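PDB 3IHV: SusD homolog from Bacteroides thetaiotaomicron VPI-5482, which probably binds glycans at the outer membrane surface, as a SusD-family lipoprotein working beside a TonB-dependent transporter would. Local coordinates for residues 63-67 against 68-72; 74-77 against 78-81; 516-520 against 521-525. All coordinates share one frame; numbering follows the deposited sequence.

How the contacts relate
The three contacts form one patch on the same side of the chain's centre, and each is built within a continuous run of residues. Contact 1, in the loop ahead of helix 75-101, leads straight into contact 2, the first two turns of that helix, with centres about 12 Å apart. Residues 516-525, close to the C-terminus, come back to cover both: contact 3 lies about 9 Å from contact 2 and about 15 Å from contact 1, centre to centre. F70 packs on V77 (CE2 to CG2, 3.8 Å) and F516, P519 sits against W81, and T72 OG1 lies 2.7 Å from Q520 OE1, a probable hydrogen bond. One bound 1,2-ethanediol touches both W81 and D522.

Contact 1 of 3, residues 63-67 against 68-72; sequences RIIPT and NSFPT
I64 and S69 close a Schellman motif in the connection between strand 52-54 and helix 75-101; it contains a type I beta turn from I65 to N68, and N68 takes the left-handed conformation (phi 59°) that ends the helical run of 64-66. Two backbone bonds define the motif. N68 N donates to I65 O across the turn (3.0 Å), coming from well above the carbonyl plane. S69 N gives a straighter bond to I64 O, 3.1 Å long with an N-H...O angle of 166°, and meets the oxygen almost head-on.

The hydroxyls add a second polar layer. T67 and S69 bring OG1 and OG to within 2.8 Å of each other, with I64 O also near S69 OG, which N59 ND2 bonds as well. T67 OG1 bonds back to R63 O at 2.7 Å; its first torsion of 58° sets it between the backbone N and the carbonyl carbon, where it can fold back over its own chain. T67 N takes the same R63 O from the opposite face of that carbonyl, so two donors from one residue grip a single acceptor. The amide of N68 points elsewhere, its OD1 to R470 and its ND2 to T508 and Y479.

Apolar packing adds to this. I64 lays CG1 alongside F70 CB and carries CD1 on to P71 CD, 4.1 Å away. The F70 ring takes I65 over one face, while F516 and W535 meet it from elsewhere in the fold. I65 CG1 stands 4.0 Å above that ring plane, offset toward the rim near CD1.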
loop_
_atom_site.group_PDB
_atom_site.type_symbol
_atom_site.label_atom_id
_atom_site.label_comp_id
_atom_site.label_asym_id
_atom_site.label_seq_id
_atom_site.Cartn_x
_atom_site.Cartn_y
_atom_site.Cartn_z
ATOM N N ARG A 63 5.164 11.538 15.286
ATOM C CA ARG A 63 6.204 10.541 15.167
ATOM C C ARG A 63 5.949 9.311 16.015
ATOM O O ARG A 63 6.656 8.303 15.880
ATOM C CB ARG A 63 7.545 11.164 15.528
ATOM C CG ARG A 63 7.934 12.305 14.596
ATOM C CD ARG A 63 9.133 13.064 15.114
ATOM N NE ARG A 63 9.254 14.368 14.441
ATOM C CZ ARG A 63 8.621 15.483 14.794
ATOM N NH1 ARG A 63 7.779 15.512 15.840
ATOM N NH2 ARG A 63 8.849 16.609 14.104
ATOM N N ILE A 64 4.905 9.341 16.840
ATOM C CA ILE A 64 4.729 8.252 17.811
ATOM C C ILE A 64 4.443 6.884 17.189
ATOM O O ILE A 64 5.012 5.870 17.631
ATOM C CB ILE A 64 3.697 8.615 18.913
ATOM C CG1 ILE A 64 3.823 7.642 20.103
ATOM C CG2 ILE A 64 2.285 8.718 18.337
ATOM C CD1 ILE A 64 2.906 7.962 21.257
ATOM N N ILE A 65 3.611 6.832 16.146
ATOM C CA ILE A 65 3.321 5.563 15.490
ATOM C C ILE A 65 4.495 5.057 14.658
ATOM O O ILE A 65 4.908 3.911 14.828
ATOM C CB ILE A 65 1.981 5.591 14.706
ATOM C CG1 ILE A 65 0.794 5.681 15.707
ATOM C CG2 ILE A 65 1.820 4.346 13.855
ATOM C CD1 ILE A 65 -0.550 6.082 15.079
ATOM N N PRO A 66 5.060 5.915 13.777
ATOM C CA PRO A 66 6.194 5.452 12.971
ATOM C C PRO A 66 7.435 5.038 13.744
ATOM O O PRO A 66 8.272 4.334 13.193
ATOM C CB PRO A 66 6.513 6.669 12.109
ATOM C CG PRO A 66 5.218 7.384 11.986
ATOM C CD PRO A 66 4.628 7.269 13.361
ATOM N N THR A 67 7.570 5.468 15.002
ATOM C CA THR A 67 8.703 5.066 15.830
ATOM C C THR A 67 8.380 3.884 16.732
ATOM O O THR A 67 9.215 3.488 17.552
ATOM C CB THR A 67 9.171 6.230 16.718
ATOM O OG1 THR A 67 8.062 6.681 17.540
ATOM C CG2 THR A 67 9.775 7.400 15.812
ATOM N N ASN A 68 7.168 3.322 16.633
ATOM C CA ASN A 68 6.784 2.189 17.455
ATOM C C ASN A 68 6.841 2.449 18.948
ATOM O O ASN A 68 7.241 1.593 19.713
ATOM C CB ASN A 68 7.597 0.953 17.074
ATOM C CG ASN A 68 7.288 0.473 15.680
ATOM O OD1 ASN A 68 6.155 0.648 15.205
ATOM N ND2 ASN A 68 8.283 -0.097 14.994
ATOM N N SER A 69 6.370 3.616 19.348
ATOM C CA SER A 69 6.431 4.037 20.745
ATOM C C SER A 69 5.059 4.400 21.294
ATOM O O SER A 69 4.950 5.095 22.316
ATOM C CB SER A 69 7.423 5.196 20.888
ATOM O OG SER A 69 7.056 6.330 20.121
ATOM N N PHE A 70 4.030 3.869 20.640
ATOM C CA PHE A 70 2.627 4.155 20.941
ATOM C C PHE A 70 1.946 3.113 21.837
ATOM O O PHE A 70 2.372 1.944 21.871
ATOM C CB PHE A 70 1.810 4.346 19.650
ATOM C CG PHE A 70 1.757 3.133 18.751
ATOM C CD1 PHE A 70 2.792 2.853 17.858
ATOM C CD2 PHE A 70 0.620 2.298 18.757
ATOM C CE1 PHE A 70 2.737 1.768 17.016
ATOM C CE2 PHE A 70 0.544 1.209 17.880
ATOM C CZ PHE A 70 1.614 0.931 17.026
ATOM N N PRO A 71 0.927 3.551 22.591
ATOM C CA PRO A 71 0.180 2.683 23.512
ATOM C C PRO A 71 -1.043 2.043 22.844
ATOM O O PRO A 71 -1.403 2.401 21.734
ATOM C CB PRO A 71 -0.251 3.657 24.591
ATOM C CG PRO A 71 -0.529 4.889 23.842
ATOM C CD PRO A 71 0.563 4.966 22.804
ATOM N N THR A 72 -1.676 1.108 23.545
ATOM C CA THR A 72 -2.857 0.417 23.042
ATOM C C THR A 72 -4.056 1.351 22.800
ATOM O O THR A 72 -4.971 0.990 22.098
ATOM C CB THR A 72 -3.335 -0.638 23.996
ATOM O OG1 THR A 72 -3.664 -0.001 25.253
ATOM C CG2 THR A 72 -2.277 -1.771 24.195
#

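Contact 2 of 3, residues 74-77 against 78-81; sequences QSEV and QQTW. With EDO (1,2-ethanediol), chain I.
Q78 and V77 are the most covered residues in the first two turns of helix 75-101. Q78 N reaches back to Q74 O in a weak bond of 3.4 Å, and the helical backbone places Q78 CB 3.6 Å from S75 O. The bend at chi2 concerns the amide end alone; that side chain is modelled in two conformations, so the weak water link from its NE2 to S75 O is doubtful.

The carbonyl O of V77 receives W81 N at 3.1 Å in a nearly straight bond (170°). Its CB points away from the following residues, and the side chain packs on F135 of helix 107-135.

Q79 runs past the S75 carbonyl. Its N donates to S75 O at 2.9 Å, and its CG passes 3.3 Å from that oxygen before the extended chain carries OE1 to Y40 OH. Ahead of them, Q74 at the N-cap position sends NE2 to E76 OE1 (2.9 Å), in the plane of its own amide and on the syn side of the carboxylate. The i to i+4 backbone bonds, Q78 N to Q74 O (the weak one), Q79 N to S75 O, T80 N to E76 O and W81 N to V77 O, make this the N-terminal end of an alpha-helix.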
loop_
_atom_site.group_PDB
_atom_site.type_symbol
_atom_site.label_atom_id
_atom_site.label_comp_id
_atom_site.label_asym_id
_atom_site.label_seq_id
_atom_site.Cartn_x
_atom_site.Cartn_y
_atom_site.Cartn_z
ATOM N N GLN A 74 -3.808 4.373 21.363
ATOM C CA GLN A 74 -3.489 5.306 20.272
ATOM C C GLN A 74 -4.710 5.431 19.372
ATOM O O GLN A 74 -5.197 4.437 18.823
ATOM C CB GLN A 74 -2.264 4.814 19.503
ATOM C CG GLN A 74 -1.709 5.866 18.597
ATOM C CD GLN A 74 -1.130 7.054 19.364
ATOM O OE1 GLN A 74 -0.512 6.883 20.421
ATOM N NE2 GLN A 74 -1.358 8.267 18.847
ATOM N N SER A 75 -5.184 6.672 19.226
ATOM C CA SER A 75 -6.428 6.962 18.519
ATOM C C SER A 75 -6.469 6.479 17.079
ATOM O O SER A 75 -7.470 5.918 16.633
ATOM C CB SER A 75 -6.695 8.480 18.542
ATOM O OG SER A 75 -7.051 8.895 19.844
ATOM N N GLU A 76 -5.386 6.705 16.359
ATOM C CA GLU A 76 -5.340 6.353 14.951
ATOM C C GLU A 76 -5.558 4.868 14.704
ATOM O O GLU A 76 -6.199 4.491 13.717
ATOM C CB GLU A 76 -4.013 6.780 14.306
ATOM C CG GLU A 76 -3.765 8.289 14.275
ATOM C CD GLU A 76 -3.187 8.878 15.562
ATOM O OE1 GLU A 76 -3.128 8.187 16.604
ATOM O OE2 GLU A 76 -2.786 10.068 15.502
ATOM N N VAL A 77 -5.032 4.043 15.611
ATOM C CA VAL A 77 -5.160 2.612 15.531
ATOM C C VAL A 77 -6.635 2.232 15.661
ATOM O O VAL A 77 -7.158 1.471 14.842
ATOM C CB VAL A 77 -4.309 1.920 16.581
ATOM C CG1 VAL A 77 -4.541 0.409 16.534
ATOM C CG2 VAL A 77 -2.797 2.275 16.359
ATOM N N GLN A 78 -7.308 2.778 16.678
ATOM C CA GLN A 78 -8.737 2.530 16.838
ATOM C C GLN A 78 -9.519 3.016 15.611
ATOM O O GLN A 78 -10.477 2.351 15.170
ATOM C CB GLN A 78 -9.276 3.183 18.110
ATOM C CG GLN A 78 -10.744 2.808 18.438
ATOM C CD GLN A 78 -11.787 3.634 17.689
ATOM O OE1 GLN A 78 -12.941 3.212 17.519
ATOM N NE2 GLN A 78 -11.397 4.816 17.263
ATOM N N GLN A 79 -9.140 4.144 15.039
ATOM C CA GLN A 79 -9.871 4.663 13.889
ATOM C C GLN A 79 -9.793 3.755 12.655
ATOM O O GLN A 79 -10.776 3.594 11.928
ATOM C CB GLN A 79 -9.358 6.062 13.545
ATOM C CG GLN A 79 -9.749 7.109 14.597
ATOM C CD GLN A 79 -9.071 8.457 14.392
ATOM O OE1 GLN A 79 -8.043 8.563 13.737
ATOM N NE2 GLN A 79 -9.661 9.503 14.972
ATOM N N THR A 80 -8.619 3.160 12.425
ATOM C CA THR A 80 -8.457 2.248 11.297
ATOM C C THR A 80 -9.229 0.952 11.543
ATOM O O THR A 80 -9.914 0.454 10.638
ATOM C CB THR A 80 -7.000 2.001 10.972
ATOM O OG1 THR A 80 -6.414 3.210 10.493
ATOM C CG2 THR A 80 -6.861 0.934 9.910
ATOM N N TRP A 81 -9.153 0.436 12.773
ATOM C CA TRP A 81 -9.912 -0.758 13.127
ATOM C C TRP A 81 -11.394 -0.502 12.821
ATOM O O TRP A 81 -12.041 -1.306 12.146
ATOM C CB TRP A 81 -9.674 -1.111 14.594
ATOM C CG TRP A 81 -10.502 -2.182 15.208
ATOM C CD1 TRP A 81 -11.722 -2.047 15.810
ATOM C CD2 TRP A 81 -10.099 -3.538 15.408
ATOM N NE1 TRP A 81 -12.119 -3.261 16.346
ATOM C CE2 TRP A 81 -11.132 -4.188 16.117
ATOM C CE3 TRP A 81 -8.966 -4.261 15.056
ATOM C CZ2 TRP A 81 -11.061 -5.519 16.463
ATOM C CZ3 TRP A 81 -8.895 -5.609 15.407
ATOM C CH2 TRP A 81 -9.930 -6.207 16.111
HETATM C C1 EDO I . -16.035 -5.127 16.404
HETATM O O1 EDO I . -16.045 -3.853 15.796
HETATM C C2 EDO I . -14.623 -5.569 16.614
HETATM O O2 EDO I . -14.137 -5.093 17.880
HETATM O O HOH W 1 -10.068 6.930 18.422
#

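Contact 3 of 3, residues 516-520 against 521-525; sequences FPIPQ and RDMDL. With EDO (1,2-ethanediol), chain J; EDO (1,2-ethanediol), chain I.
M523, a selenomethionine, lays SE against I518, 3.8 Å from CB, the two side chains crossing at about a right angle. The bends at chi2 and chi3 fold its chain back over the residues before the helix. P519, at the N-cap position of helix 520-525, offers its carbonyl O to M523 N at 2.9 Å, and D524 N takes Q520 O in the next bond of the helix.

Q520 then spans the turn with its side chain. NE2 donates to D524 OD1 at 2.9 Å (159°); D524 OD1 lies in the Q520 amide plane, while NE2 meets it from above the carboxylate plane, the two planes being 52° apart. The other end of this amide, OE1, is bonded to T72 OG1. A leucine in place of Q520 would probably leave D524 OD1 without this donor and cost the T72 hydroxyl its partner.

D522 is a different case. Its OD2 is buried against the P519 ring, 3.3 Å from CB, with no polar partner in the model. OD1 does the polar work, in a salt bridge to R521 NH1 (3.2 Å) and a bond from one 1,2-ethanediol, O1 at 2.6 Å. L525 CD1 rests over the centre of the R521 guanidinium face. Near the N-terminal end of the helix, the helix dipole would tend to favour the negative charge of D522, which R521 NH1 also balances.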
loop_
_atom_site.group_PDB
_atom_site.type_symbol
_atom_site.label_atom_id
_atom_site.label_comp_id
_atom_site.label_asym_id
_atom_site.label_seq_id
_atom_site.Cartn_x
_atom_site.Cartn_y
_atom_site.Cartn_z
ATOM N N PHE A 516 -0.080 -4.580 15.290
ATOM C CA PHE A 516 -0.655 -3.462 16.035
ATOM C C PHE A 516 -1.480 -4.059 17.169
ATOM O O PHE A 516 -1.893 -5.236 17.099
ATOM C CB PHE A 516 -1.508 -2.564 15.139
ATOM C CG PHE A 516 -0.707 -1.424 14.464
ATOM C CD1 PHE A 516 0.637 -1.590 14.132
ATOM C CD2 PHE A 516 -1.320 -0.248 14.106
ATOM C CE1 PHE A 516 1.360 -0.559 13.493
ATOM C CE2 PHE A 516 -0.626 0.766 13.447
ATOM C CZ PHE A 516 0.722 0.620 13.171
ATOM N N PRO A 517 -1.687 -3.298 18.237
ATOM C CA PRO A 517 -2.515 -3.807 19.304
ATOM C C PRO A 517 -3.980 -3.819 18.890
ATOM O O PRO A 517 -4.390 -3.040 18.027
ATOM C CB PRO A 517 -2.347 -2.755 20.411
ATOM C CG PRO A 517 -2.111 -1.433 19.629
ATOM C CD PRO A 517 -1.298 -1.891 18.442
ATOM N N ILE A 518 -4.767 -4.652 19.551
ATOM C CA ILE A 518 -6.209 -4.593 19.399
ATOM C C ILE A 518 -6.526 -3.272 20.125
ATOM O O ILE A 518 -6.002 -3.048 21.197
ATOM C CB ILE A 518 -6.895 -5.745 20.127
ATOM C CG1 ILE A 518 -6.369 -7.097 19.606
ATOM C CG2 ILE A 518 -8.410 -5.610 19.994
ATOM C CD1 ILE A 518 -6.452 -7.334 18.106
ATOM N N PRO A 519 -7.314 -2.372 19.519
ATOM C CA PRO A 519 -7.538 -1.087 20.205
ATOM C C PRO A 519 -8.075 -1.242 21.622
ATOM O O PRO A 519 -8.946 -2.081 21.896
ATOM C CB PRO A 519 -8.534 -0.357 19.301
ATOM C CG PRO A 519 -8.373 -0.983 17.954
ATOM C CD PRO A 519 -7.997 -2.428 18.215
ATOM N N GLN A 520 -7.556 -0.437 22.525
ATOM C CA GLN A 520 -7.970 -0.546 23.914
ATOM C C GLN A 520 -9.471 -0.372 24.082
ATOM O O GLN A 520 -10.081 -1.050 24.888
ATOM C CB GLN A 520 -7.244 0.484 24.773
ATOM C CG GLN A 520 -7.436 0.243 26.263
ATOM C CD GLN A 520 -6.849 -1.093 26.694
ATOM O OE1 GLN A 520 -5.723 -1.427 26.339
ATOM N NE2 GLN A 520 -7.630 -1.871 27.474
ATOM N N ARG A 521 -10.067 0.553 23.334
ATOM C CA ARG A 521 -11.504 0.779 23.415
ATOM C C ARG A 521 -12.261 -0.511 23.161
ATOM O O ARG A 521 -13.221 -0.804 23.849
ATOM C CB ARG A 521 -11.967 1.810 22.392
ATOM C CG ARG A 521 -13.508 2.041 22.412
ATOM C CD ARG A 521 -14.026 2.779 21.153
ATOM N NE ARG A 521 -15.489 2.626 20.970
ATOM C CZ ARG A 521 -16.108 1.716 20.197
ATOM N NH1 ARG A 521 -15.446 0.805 19.471
ATOM N NH2 ARG A 521 -17.438 1.720 20.141
ATOM N N ASP A 522 -11.827 -1.274 22.161
ATOM C CA ASP A 522 -12.472 -2.544 21.828
ATOM C C ASP A 522 -12.174 -3.637 22.824
ATOM O O ASP A 522 -13.058 -4.418 23.174
ATOM C CB ASP A 522 -12.145 -2.934 20.381
ATOM C CG ASP A 522 -12.578 -1.856 19.410
ATOM O OD1 ASP A 522 -13.763 -1.857 19.021
ATOM O OD2 ASP A 522 -11.821 -0.922 19.136
HETATM N N MSE A 523 -10.957 -3.664 23.353
HETATM C CA MSE A 523 -10.616 -4.588 24.436
HETATM C C MSE A 523 -11.563 -4.383 25.609
HETATM O O MSE A 523 -12.094 -5.350 26.186
HETATM C CB MSE A 523 -9.171 -4.339 24.919
HETATM C CG MSE A 523 -8.095 -4.715 23.911
HETATM SE SE MSE A 523 -8.016 -6.647 23.591
HETATM C CE MSE A 523 -8.053 -7.287 25.339
ATOM N N ASP A 524 -11.766 -3.111 25.955
ATOM C CA ASP A 524 -12.624 -2.722 27.056
ATOM C C ASP A 524 -14.104 -3.085 26.869
ATOM O O ASP A 524 -14.816 -3.233 27.854
ATOM C CB ASP A 524 -12.517 -1.211 27.321
ATOM C CG ASP A 524 -11.153 -0.802 27.896
ATOM O OD1 ASP A 524 -10.378 -1.657 28.338
ATOM O OD2 ASP A 524 -10.861 0.393 27.911
ATOM N N LEU A 525 -14.560 -3.164 25.630
ATOM C CA LEU A 525 -15.955 -3.484 25.338
ATOM C C LEU A 525 -16.227 -4.965 25.066
ATOM O O LEU A 525 -17.366 -5.372 25.158
ATOM C CB LEU A 525 -16.425 -2.695 24.126
ATOM C CG LEU A 525 -16.592 -1.187 24.317
ATOM C CD1 LEU A 525 -16.738 -0.532 22.951
ATOM C CD2 LEU A 525 -17.766 -0.905 25.212
HETATM C C1 EDO J . -16.782 -3.249 20.273
HETATM O O1 EDO J . -15.752 -3.534 19.312
HETATM C C2 EDO J . -17.871 -2.413 19.641
HETATM O O2 EDO J . -18.241 -2.998 18.397
HETATM C C1 EDO I . -16.035 -5.127 16.404
HETATM O O1 EDO I . -16.045 -3.853 15.796
HETATM C C2 EDO I . -14.623 -5.569 16.614
HETATM O O2 EDO I . -14.137 -5.093 17.880
#